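Local structure of probable L,D-transpeptidase 3 (Mycobacterium tuberculosis, 4K73) at residues Y180-G185 against R226-H231. The protein is a probable L,D-transpeptidase that may carry out still unidentified cross-linking reactions in the mycobacterial cell wall, perhaps anchoring proteins to peptidoglycan. Residues are numbered along the deposited sequence; the frame is centred on the assembly and turned at random.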
loop_
_atom_site.group_PDB
_atom_site.type_symbol
_atom_site.label_atom_id
_atom_site.label_comp_id
_atom_site.label_asym_id
_atom_site.label_seq_id
_atom_site.Cartn_x
_atom_site.Cartn_y
_atom_site.Cartn_z
ATOM N N TYR A 180 -5.964 -7.414 -18.888
ATOM C CA TYR A 180 -5.204 -6.551 -17.986
ATOM C C TYR A 180 -5.712 -6.703 -16.548
ATOM O O TYR A 180 -6.228 -5.746 -15.959
ATOM C CB TYR A 180 -5.297 -5.103 -18.468
ATOM C CG TYR A 180 -4.679 -4.895 -19.831
ATOM C CD1 TYR A 180 -3.304 -4.750 -19.970
ATOM C CD2 TYR A 180 -5.467 -4.868 -20.990
ATOM C CE1 TYR A 180 -2.726 -4.568 -21.210
ATOM C CE2 TYR A 180 -4.891 -4.686 -22.242
ATOM C CZ TYR A 180 -3.525 -4.538 -22.341
ATOM O OH TYR A 180 -2.941 -4.357 -23.571
ATOM N N PRO A 181 -5.569 -7.919 -15.980
ATOM C CA PRO A 181 -6.181 -8.229 -14.694
ATOM C C PRO A 181 -5.513 -7.514 -13.524
ATOM O O PRO A 181 -4.366 -7.080 -13.626
ATOM C CB PRO A 181 -5.973 -9.748 -14.561
ATOM C CG PRO A 181 -4.713 -10.010 -15.325
ATOM C CD PRO A 181 -4.732 -9.035 -16.473
ATOM N N THR A 182 -6.247 -7.418 -12.425
ATOM C CA THR A 182 -5.715 -6.965 -11.155
ATOM C C THR A 182 -4.987 -8.181 -10.527
ATOM O O THR A 182 -5.637 -9.186 -10.156
ATOM C CB THR A 182 -6.862 -6.447 -10.262
ATOM O OG1 THR A 182 -7.652 -5.511 -11.007
ATOM C CG2 THR A 182 -6.340 -5.761 -8.966
ATOM N N PRO A 183 -3.640 -8.110 -10.388
ATOM C CA PRO A 183 -2.964 -9.259 -9.785
ATOM C C PRO A 183 -3.302 -9.473 -8.310
ATOM O O PRO A 183 -3.354 -8.498 -7.517
ATOM C CB PRO A 183 -1.477 -8.917 -9.935
ATOM C CG PRO A 183 -1.408 -7.851 -10.974
ATOM C CD PRO A 183 -2.671 -7.057 -10.729
ATOM N N VAL A 184 -3.543 -10.731 -7.958
ATOM C CA VAL A 184 -3.769 -11.140 -6.589
ATOM C C VAL A 184 -2.501 -10.864 -5.769
ATOM O O VAL A 184 -1.367 -10.910 -6.294
ATOM C CB VAL A 184 -4.207 -12.645 -6.531
ATOM C CG1 VAL A 184 -4.079 -13.237 -5.132
ATOM C CG2 VAL A 184 -5.643 -12.787 -7.034
ATOM N N GLY A 185 -2.707 -10.529 -4.495
ATOM C CA GLY A 185 -1.626 -10.378 -3.550
ATOM C C GLY A 185 -1.872 -9.341 -2.480
ATOM O O GLY A 185 -2.962 -8.816 -2.338
ATOM N N ARG A 226 4.597 0.458 -10.341
ATOM C CA ARG A 226 4.301 0.409 -11.782
ATOM C C ARG A 226 3.073 1.251 -12.222
ATOM O O ARG A 226 2.997 1.653 -13.395
ATOM C CB ARG A 226 4.101 -1.061 -12.187
ATOM N N GLY A 227 2.128 1.512 -11.302
ATOM C CA GLY A 227 0.921 2.301 -11.591
ATOM C C GLY A 227 -0.459 1.674 -11.348
ATOM O O GLY A 227 -1.454 2.066 -12.002
ATOM N N LEU A 228 -0.530 0.702 -10.439
ATOM C CA LEU A 228 -1.800 0.143 -9.967
ATOM C C LEU A 228 -2.331 1.062 -8.861
ATOM O O LEU A 228 -1.575 1.469 -7.973
ATOM C CB LEU A 228 -1.596 -1.276 -9.445
ATOM C CG LEU A 228 -2.761 -2.018 -8.811
ATOM C CD1 LEU A 228 -3.824 -2.228 -9.853
ATOM C CD2 LEU A 228 -2.375 -3.369 -8.208
ATOM N N TYR A 229 -3.606 1.438 -8.956
ATOM C CA TYR A 229 -4.223 2.326 -7.976
ATOM C C TYR A 229 -5.603 1.824 -7.608
ATOM O O TYR A 229 -6.231 1.106 -8.390
ATOM C CB TYR A 229 -4.461 3.727 -8.525
ATOM C CG TYR A 229 -3.287 4.592 -8.922
ATOM C CD1 TYR A 229 -2.633 4.380 -10.132
ATOM C CD2 TYR A 229 -2.875 5.667 -8.132
ATOM C CE1 TYR A 229 -1.586 5.205 -10.527
ATOM C CE2 TYR A 229 -1.830 6.475 -8.515
ATOM C CZ TYR A 229 -1.195 6.242 -9.703
ATOM O OH TYR A 229 -0.165 7.065 -10.090
ATOM N N VAL A 230 -6.043 2.202 -6.412
ATOM C CA VAL A 230 -7.461 2.311 -6.075
ATOM C C VAL A 230 -7.818 3.748 -6.442
ATOM O O VAL A 230 -7.174 4.686 -5.980
ATOM C CB VAL A 230 -7.709 2.064 -4.576
ATOM C CG1 VAL A 230 -9.167 2.180 -4.205
ATOM C CG2 VAL A 230 -7.190 0.696 -4.176
ATOM N N HIS A 231 -8.847 3.959 -7.253
ATOM C CA HIS A 231 -9.220 5.333 -7.578
ATOM C C HIS A 231 -10.685 5.492 -7.990
ATOM O O HIS A 231 -11.404 4.515 -8.211
ATOM C CB HIS A 231 -8.317 5.866 -8.710
ATOM C CG HIS A 231 -8.537 5.147 -10.005
ATOM N ND1 HIS A 231 -9.427 5.590 -10.965
ATOM C CD2 HIS A 231 -8.025 3.984 -10.477
ATOM C CE1 HIS A 231 -9.431 4.744 -11.976
ATOM N NE2 HIS A 231 -8.603 3.752 -11.699
#
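Beside the active site of the L,D-transpeptidase catalytic domain, Leu228 reaches across to Thr182 and Pro183, a small apolar bridge between two loops that each run into a strand of the same mixed sheet. Leu228 does the work with its forked end. CB points to the facing loop and CG stands anti to the backbone N (chi1 176°), and from there the two methyls part: CD1 lies 4.4 Å from CG2 of Thr182, while CD2 lies 4.5 Å from CD of the Pro183 ring. These are loose van der Waals contacts without a hydrogen bond between the segments, and the backbones stay well apart, with 8.2 Å from CA of Thr182 to CA of Leu228. Thr182 illustrates how one side chain can divide its apolar and polar ends between different neighbours. Its methyl meets the leucine, whereas OG1 is hydrogen-bonded to Gly176 N and Gly248 O, tying it to the residue just before Cys249, the predicted nucleophile, which covalently binds the acetyl group of faropenem. The side chain of Leu228 itself lies about 5 Å from that of Cys249. Three residues further on, in strand 229-232, His231 touches Cys249 and is the predicted proton donor/acceptor. Contact and presumed catalytic pair thus share one neighbourhood, the cysteine–histidine site of the YkuD fold.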